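Local coordinates for mitochondrial RNA-binding protein 2 (PDB 2GIA) that forms a complex with its partner MRP1 that binds guide RNA and acts as an RNA matchmaker in mitochondrial RNA editing in Trypanosoma brucei, at residues T123-T128 / L139-T144; F46-W51 / V170-M175. All coordinates share one frame; numbering follows the deposited sequence.

Interaction 1. Residues T123-T128 / L139-T144; sequences TNATFT and LKCTST
The Phe127 ring, on one strand of an antiparallel beta hairpin (strands 123-129 and 137-145), is approached obliquely by Leu139 CA; Leu139 CB comes equally near, 4.1 Å from Phe127 CD1, and the two side chains cross at about a right angle. The ring also meets that of Phe105 in helix 101-109, which brings Val108 and Leu109 against it too. The Asn124 and Thr142 side chains run side by side, with Asn124 CB, not its amide, nearest Thr142 OG1 at 3.3 Å. The hairpin is central to one four-stranded sheet of the Whirly-like fold. Thr123, Ala125, Phe127, Leu139, Cys141 and Ser143 turn inward; Ser143 OG is satisfied there by a hydrogen bond to Trp164 NE1, and Ala125 and Cys141, both small, approach CB to CB at 3.6 Å. Asn124, Thr126, Lys140 and Thr142 occupy the more exposed face, which suits polar side chains. The extended Lys140 chain crosses Thr126, CD passing 3.7 Å from OG1. Thr126 and Lys140 form a hydrogen-bonded pair, and the bond from Lys140 N to Thr126 O is nearly straight (174°, 3.0 Å). In the other such pair Asn124 O accepts twice. Thr142 N comes from above the carbonyl plane at 3.0 Å, while Thr142 OG1, set between its own backbone N and carbonyl carbon (chi1 48°), reaches an in-plane lone pair of Asn124 O at 3.1 Å.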
ATOM      1  N   THR D 123      32.183  -4.772  -4.925  1.00 59.09           N
ATOM      2  CA  THR D 123      31.514  -4.657  -3.633  1.00 56.02           C
ATOM      3  C   THR D 123      31.315  -5.943  -2.848  1.00 45.78           C
ATOM      4  O   THR D 123      30.987  -6.988  -3.400  1.00 49.80           O
ATOM      5  CB  THR D 123      30.124  -3.999  -3.785  1.00 59.40           C
ATOM      6  OG1 THR D 123      29.273  -4.847  -4.563  1.00 70.61           O
ATOM      7  CG2 THR D 123      30.244  -2.681  -4.481  1.00 62.42           C
ATOM      8  N   ASN D 124      31.526  -5.845  -1.544  1.00 41.80           N
ATOM      9  CA  ASN D 124      31.318  -6.957  -0.632  1.00 45.64           C
ATOM     10  C   ASN D 124      30.562  -6.333   0.558  1.00 43.38           C
ATOM     11  O   ASN D 124      31.160  -5.729   1.447  1.00 43.86           O
ATOM     12  CB  ASN D 124      32.672  -7.560  -0.215  1.00 49.81           C
ATOM     13  CG  ASN D 124      32.563  -8.499   0.971  1.00 56.19           C
ATOM     14  OD1 ASN D 124      31.497  -9.059   1.244  1.00 59.57           O
ATOM     15  ND2 ASN D 124      33.681  -8.691   1.682  1.00 56.57           N
ATOM     16  N   ALA D 125      29.240  -6.476   0.573  1.00 39.29           N
ATOM     17  CA  ALA D 125      28.449  -5.873   1.659  1.00 38.26           C
ATOM     18  C   ALA D 125      27.432  -6.793   2.305  1.00 32.35           C
ATOM     19  O   ALA D 125      27.015  -7.795   1.700  1.00 31.85           O
ATOM     20  CB  ALA D 125      27.732  -4.628   1.134  1.00 38.35           C
ATOM     21  N   THR D 126      27.051  -6.449   3.542  1.00 30.32           N
ATOM     22  CA  THR D 126      26.019  -7.174   4.295  1.00 34.38           C
ATOM     23  C   THR D 126      25.003  -6.164   4.852  1.00 29.53           C
ATOM     24  O   THR D 126      25.346  -4.987   5.105  1.00 33.31           O
ATOM     25  CB  THR D 126      26.577  -7.987   5.536  1.00 30.97           C
ATOM     26  OG1 THR D 126      26.987  -7.083   6.570  1.00 36.68           O
ATOM     27  CG2 THR D 126      27.734  -8.894   5.103  1.00 40.28           C
ATOM     28  N   PHE D 127      23.763  -6.624   5.048  1.00 27.65           N
ATOM     29  CA  PHE D 127      22.708  -5.789   5.611  1.00 27.24           C
ATOM     30  C   PHE D 127      22.099  -6.709   6.655  1.00 24.00           C
ATOM     31  O   PHE D 127      21.593  -7.766   6.328  1.00 24.91           O
ATOM     32  CB  PHE D 127      21.655  -5.408   4.531  1.00 30.10           C
ATOM     33  CG  PHE D 127      20.594  -4.479   5.033  1.00 28.42           C
ATOM     34  CD1 PHE D 127      20.864  -3.115   5.178  1.00 28.78           C
ATOM     35  CD2 PHE D 127      19.339  -4.963   5.399  1.00 29.42           C
ATOM     36  CE1 PHE D 127      19.898  -2.222   5.690  1.00 30.78           C
ATOM     37  CE2 PHE D 127      18.372  -4.100   5.909  1.00 25.40           C
ATOM     38  CZ  PHE D 127      18.650  -2.716   6.056  1.00 23.74           C
ATOM     39  N   THR D 128      22.115  -6.266   7.902  1.00 25.74           N
ATOM     40  CA  THR D 128      21.646  -7.076   8.994  1.00 27.92           C
ATOM     41  C   THR D 128      20.957  -6.224  10.034  1.00 23.61           C
ATOM     42  O   THR D 128      21.113  -4.993  10.048  1.00 30.74           O
ATOM     43  CB  THR D 128      22.882  -7.724   9.666  1.00 31.44           C
ATOM     44  OG1 THR D 128      23.742  -6.671  10.114  1.00 31.83           O
ATOM     45  CG2 THR D 128      23.688  -8.543   8.653  1.00 29.18           C
ATOM     46  N   LEU D 139      24.050  -1.331   7.336  1.00 27.23           N
ATOM     47  CA  LEU D 139      24.626  -1.623   6.024  1.00 24.29           C
ATOM     48  C   LEU D 139      26.169  -1.462   6.230  1.00 28.87           C
ATOM     49  O   LEU D 139      26.629  -0.388   6.643  1.00 30.60           O
ATOM     50  CB  LEU D 139      24.157  -0.602   4.963  1.00 27.74           C
ATOM     51  CG  LEU D 139      24.791  -0.739   3.556  1.00 31.02           C
ATOM     52  CD1 LEU D 139      24.498  -2.096   3.005  1.00 28.87           C
ATOM     53  CD2 LEU D 139      24.289   0.334   2.580  1.00 36.31           C
ATOM     54  N   LYS D 140      26.921  -2.540   6.003  1.00 36.33           N
ATOM     55  CA  LYS D 140      28.404  -2.564   6.143  1.00 38.64           C
ATOM     56  C   LYS D 140      28.928  -2.992   4.785  1.00 36.66           C
ATOM     57  O   LYS D 140      28.504  -4.023   4.250  1.00 38.22           O
ATOM     58  CB  LYS D 140      28.865  -3.614   7.154  1.00 41.92           C
ATOM     59  CG  LYS D 140      28.203  -3.567   8.510  1.00 53.18           C
ATOM     60  CD  LYS D 140      28.412  -4.904   9.230  1.00 58.63           C
ATOM     61  CE  LYS D 140      27.643  -5.018  10.548  1.00 55.69           C
ATOM     62  NZ  LYS D 140      27.859  -6.387  11.115  1.00 62.20           N
ATOM     63  N   CYS D 141      29.869  -2.233   4.236  1.00 38.81           N
ATOM     64  CA  CYS D 141      30.374  -2.546   2.920  1.00 37.48           C
ATOM     65  C   CYS D 141      31.864  -2.261   2.780  1.00 42.96           C
ATOM     66  O   CYS D 141      32.389  -1.325   3.381  1.00 39.65           O
ATOM     67  CB  CYS D 141      29.613  -1.699   1.898  1.00 43.82           C
ATOM     68  SG  CYS D 141      30.055  -1.981   0.149  1.00 53.18           S
ATOM     69  N   THR D 142      32.536  -3.081   1.988  1.00 39.31           N
ATOM     70  CA  THR D 142      33.948  -2.861   1.706  1.00 45.42           C
ATOM     71  C   THR D 142      33.969  -2.754   0.197  1.00 41.92           C
ATOM     72  O   THR D 142      33.715  -3.734  -0.485  1.00 47.23           O
ATOM     73  CB  THR D 142      34.824  -4.055   2.125  1.00 44.55           C
ATOM     74  OG1 THR D 142      34.243  -5.271   1.648  1.00 54.67           O
ATOM     75  CG2 THR D 142      34.946  -4.120   3.607  1.00 39.98           C
ATOM     76  N   SER D 143      34.216  -1.562  -0.328  1.00 44.19           N
ATOM     77  CA  SER D 143      34.267  -1.380  -1.783  1.00 51.42           C
ATOM     78  C   SER D 143      35.706  -1.495  -2.294  1.00 54.41           C
ATOM     79  O   SER D 143      36.662  -1.283  -1.534  1.00 51.07           O
ATOM     80  CB  SER D 143      33.723  -0.002  -2.189  1.00 52.31           C
ATOM     81  OG  SER D 143      32.344   0.131  -1.874  1.00 54.99           O
ATOM     82  N   THR D 144      35.842  -1.838  -3.573  1.00 50.77           N
ATOM     83  CA  THR D 144      37.154  -1.958  -4.208  1.00 60.24           C
ATOM     84  C   THR D 144      37.084  -1.485  -5.655  1.00 60.68           C
ATOM     85  O   THR D 144      36.048  -1.614  -6.317  1.00 64.04           O
ATOM     86  CB  THR D 144      37.694  -3.406  -4.198  1.00 55.53           C
ATOM     87  OG1 THR D 144      36.786  -4.265  -4.895  1.00 62.59           O
ATOM     88  CG2 THR D 144      37.880  -3.900  -2.763  1.00 57.64           C
TER

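Interaction 2. Residues F46-W51 / V170-M175; sequences FDVVHW and VAESLM
Met175 lays its CB over one face of the Phe46 ring, 4.3 Å from the centroid, in a CH-pi contact displaced toward the rim. Its chain then bends at chi3 (72°), bringing CE to 3.5 Å from Phe46 CD1, while SD stands obliquely to the ring, a Met-aromatic contact. A flexible, unbranched thioether suits this place because it can follow the outline of a rigid ring. Phe46 in turn holds CG between its backbone N and carbonyl carbon (chi1 67°), which directs the ring at the helix.

One turn earlier, the helix sends the extended chain of Glu172 to the strand. Its carboxylate reaches the edge of the His50 imidazole from the opposite direction, OE2 lying 3.0 Å from CE1, near the ring plane. Both ring nitrogens look to carbonyl oxygens instead: ND1 makes a weak bond to Val49 O at 2.8 Å, and NE2 bonds to Glu167 O. Donors at both nitrogens, with a carboxylate beside CE1, are consistent with a protonated imidazole. A water ties Glu172 to the strand as well, donating to OE2 at 2.7 Å and accepting from Val49 N. Val48 CG1 packs 3.8 Å from the same OE2, so an apolar branch flanks this polar link.

The strand and helix segments run nearly antiparallel, their axes 9.8 Å apart. Strand 45-50, the outermost strand of its sheet within this chain, pairs with strand 60-67; helix 170-187, which follows strand 160-168 of the second sheet, lies against strand 45-50, with Phe179 of that helix meeting Phe46 edge-to-face and Ala75 of the neighbouring MRP1 chain packing on Met175.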
ATOM      1  N   PHE D  46      15.362   8.481  -1.678  1.00 18.26           N
ATOM      2  CA  PHE D  46      15.256   9.142  -0.369  1.00 17.30           C
ATOM      3  C   PHE D  46      16.698   9.280   0.132  1.00 22.66           C
ATOM      4  O   PHE D  46      17.579   8.575  -0.337  1.00 24.92           O
ATOM      5  CB  PHE D  46      14.388   8.413   0.665  1.00 15.01           C
ATOM      6  CG  PHE D  46      14.928   7.092   1.131  1.00 19.78           C
ATOM      7  CD1 PHE D  46      15.589   6.994   2.360  1.00 21.23           C
ATOM      8  CD2 PHE D  46      14.736   5.927   0.360  1.00 20.86           C
ATOM      9  CE1 PHE D  46      16.062   5.760   2.831  1.00 21.70           C
ATOM     10  CE2 PHE D  46      15.209   4.677   0.835  1.00 18.79           C
ATOM     11  CZ  PHE D  46      15.872   4.603   2.068  1.00 17.72           C
ATOM     12  N   ASP D  47      16.943  10.194   1.067  1.00 21.56           N
ATOM     13  CA  ASP D  47      18.309  10.395   1.567  1.00 25.14           C
ATOM     14  C   ASP D  47      18.433   9.935   2.994  1.00 22.20           C
ATOM     15  O   ASP D  47      17.481  10.131   3.783  1.00 24.97           O
ATOM     16  CB  ASP D  47      18.651  11.883   1.531  1.00 22.64           C
ATOM     17  CG  ASP D  47      18.413  12.498   0.194  1.00 29.83           C
ATOM     18  OD1 ASP D  47      18.798  11.878  -0.816  1.00 26.70           O
ATOM     19  OD2 ASP D  47      17.845  13.617   0.140  1.00 32.64           O
ATOM     20  N   VAL D  48      19.579   9.345   3.351  1.00 26.09           N
ATOM     21  CA  VAL D  48      19.824   8.934   4.734  1.00 23.71           C
ATOM     22  C   VAL D  48      20.958   9.914   5.082  1.00 33.99           C
ATOM     23  O   VAL D  48      22.089   9.770   4.620  1.00 30.04           O
ATOM     24  CB  VAL D  48      20.293   7.465   4.851  1.00 26.93           C
ATOM     25  CG1 VAL D  48      20.732   7.154   6.334  1.00 25.67           C
ATOM     26  CG2 VAL D  48      19.127   6.508   4.487  1.00 23.71           C
ATOM     27  N   VAL D  49      20.625  10.927   5.880  1.00 35.50           N
ATOM     28  CA  VAL D  49      21.553  12.000   6.197  1.00 41.60           C
ATOM     29  C   VAL D  49      22.192  11.874   7.572  1.00 40.53           C
ATOM     30  O   VAL D  49      21.502  11.825   8.587  1.00 46.11           O
ATOM     31  CB  VAL D  49      20.819  13.350   6.073  1.00 42.74           C
ATOM     32  CG1 VAL D  49      21.819  14.507   6.086  1.00 43.57           C
ATOM     33  CG2 VAL D  49      19.971  13.377   4.795  1.00 38.56           C
ATOM     34  N   HIS D  50      23.517  11.822   7.595  1.00 40.52           N
ATOM     35  CA  HIS D  50      24.255  11.697   8.852  1.00 39.98           C
ATOM     36  C   HIS D  50      25.400  12.729   8.924  1.00 42.87           C
ATOM     37  O   HIS D  50      26.582  12.370   9.004  1.00 36.82           O
ATOM     38  CB  HIS D  50      24.813  10.276   9.000  1.00 41.09           C
ATOM     39  CG  HIS D  50      23.757   9.208   9.048  1.00 51.31           C
ATOM     40  ND1 HIS D  50      22.493   9.425   9.569  1.00 54.95           N
ATOM     41  CD2 HIS D  50      23.804   7.895   8.719  1.00 45.30           C
ATOM     42  CE1 HIS D  50      21.816   8.290   9.567  1.00 48.99           C
ATOM     43  NE2 HIS D  50      22.589   7.343   9.057  1.00 42.29           N
ATOM     44  N   TRP D  51      25.022  14.001   8.848  1.00 43.06           N
ATOM     45  CA  TRP D  51      25.953  15.126   8.901  1.00 47.90           C
ATOM     46  C   TRP D  51      26.609  15.234  10.271  1.00 49.74           C
ATOM     47  O   TRP D  51      26.043  14.841  11.291  1.00 42.87           O
ATOM     48  CB  TRP D  51      25.212  16.434   8.660  1.00 46.30           C
ATOM     49  CG  TRP D  51      24.611  16.620   7.316  1.00 43.04           C
ATOM     50  CD1 TRP D  51      23.447  17.266   7.038  1.00 38.12           C
ATOM     51  CD2 TRP D  51      25.186  16.268   6.061  1.00 38.74           C
ATOM     52  NE1 TRP D  51      23.262  17.350   5.682  1.00 48.11           N
ATOM     53  CE2 TRP D  51      24.314  16.743   5.055  1.00 46.81           C
ATOM     54  CE3 TRP D  51      26.353  15.599   5.683  1.00 45.60           C
ATOM     55  CZ2 TRP D  51      24.571  16.569   3.691  1.00 46.27           C
ATOM     56  CZ3 TRP D  51      26.612  15.427   4.324  1.00 49.88           C
ATOM     57  CH2 TRP D  51      25.720  15.914   3.346  1.00 44.41           C
ATOM     58  N   VAL D 170      15.099   3.542  13.375  1.00 24.42           N
ATOM     59  CA  VAL D 170      13.731   3.089  13.152  1.00 25.80           C
ATOM     60  C   VAL D 170      13.049   3.769  11.976  1.00 21.46           C
ATOM     61  O   VAL D 170      12.372   3.102  11.202  1.00 23.69           O
ATOM     62  CB  VAL D 170      12.856   3.290  14.382  1.00 32.88           C
ATOM     63  CG1 VAL D 170      11.427   2.861  14.087  1.00 26.59           C
ATOM     64  CG2 VAL D 170      13.406   2.484  15.513  1.00 31.77           C
ATOM     65  N   ALA D 171      13.202   5.077  11.870  1.00 21.97           N
ATOM     66  CA  ALA D 171      12.592   5.830  10.767  1.00 23.43           C
ATOM     67  C   ALA D 171      13.237   5.495   9.431  1.00 25.89           C
ATOM     68  O   ALA D 171      12.552   5.261   8.451  1.00 19.66           O
ATOM     69  CB  ALA D 171      12.694   7.343  11.025  1.00 20.11           C
ATOM     70  N   GLU D 172      14.561   5.508   9.387  1.00 19.14           N
ATOM     71  CA  GLU D 172      15.290   5.233   8.142  1.00 23.65           C
ATOM     72  C   GLU D 172      15.060   3.829   7.605  1.00 18.96           C
ATOM     73  O   GLU D 172      15.027   3.623   6.379  1.00 21.28           O
ATOM     74  CB  GLU D 172      16.802   5.499   8.379  1.00 25.65           C
ATOM     75  CG  GLU D 172      17.026   6.969   8.751  1.00 20.85           C
ATOM     76  CD  GLU D 172      18.400   7.263   9.439  1.00 31.93           C
ATOM     77  OE1 GLU D 172      18.997   6.348  10.045  1.00 24.86           O
ATOM     78  OE2 GLU D 172      18.853   8.424   9.369  1.00 28.60           O
ATOM     79  N   SER D 173      14.896   2.864   8.507  1.00 15.98           N
ATOM     80  CA  SER D 173      14.661   1.491   8.125  1.00 20.51           C
ATOM     81  C   SER D 173      13.251   1.379   7.537  1.00 22.54           C
ATOM     82  O   SER D 173      13.033   0.677   6.550  1.00 18.27           O
ATOM     83  CB  SER D 173      14.761   0.585   9.352  1.00 23.96           C
ATOM     84  OG  SER D 173      16.090   0.593   9.839  1.00 24.91           O
ATOM     85  N   LEU D 174      12.296   2.058   8.174  1.00 21.98           N
ATOM     86  CA  LEU D 174      10.909   2.058   7.679  1.00 21.85           C
ATOM     87  C   LEU D 174      10.920   2.700   6.294  1.00 17.08           C
ATOM     88  O   LEU D 174      10.274   2.222   5.373  1.00 18.99           O
ATOM     89  CB  LEU D 174      10.032   2.878   8.643  1.00 23.38           C
ATOM     90  CG  LEU D 174       8.533   2.940   8.356  1.00 37.97           C
ATOM     91  CD1 LEU D 174       8.011   1.532   8.085  1.00 31.27           C
ATOM     92  CD2 LEU D 174       7.804   3.543   9.586  1.00 34.57           C
ATOM     93  N   MET D 175      11.664   3.796   6.139  1.00 17.73           N
ATOM     94  CA  MET D 175      11.757   4.436   4.838  1.00 20.56           C
ATOM     95  C   MET D 175      12.301   3.483   3.793  1.00 23.62           C
ATOM     96  O   MET D 175      11.789   3.431   2.689  1.00 19.78           O
ATOM     97  CB  MET D 175      12.654   5.670   4.884  1.00 24.79           C
ATOM     98  CG  MET D 175      12.034   6.835   5.631  1.00 34.01           C
ATOM     99  SD  MET D 175      13.214   8.215   5.881  1.00 39.81           S
ATOM    100  CE  MET D 175      13.206   8.709   4.233  1.00 20.82           C
TER
HETATM  101  O   HOH W   1      18.170  10.398   7.696  1.00 35.80           O

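Interaction 1 is nested along the chain inside the loop that interaction 2 closes. Their centres lie about 17 Å apart and their nearest atoms about 6 Å, without touching. Strand 160-168 relates the two: it pairs with strand 137-145 of the hairpin, leads into helix 170-187, and offers Phe168 to both Leu139 and Val48. The first contact thus builds one sheet internally, whereas the second joins the other sheet to the C-terminal helix. Their surroundings differ too. Residues of the MRP1 chain pack on Phe46 and Met175 of interaction 2, but no other protein chain touches interaction 1, whose polar face lies beside a bound acetate, probably from the crystallisation liquor.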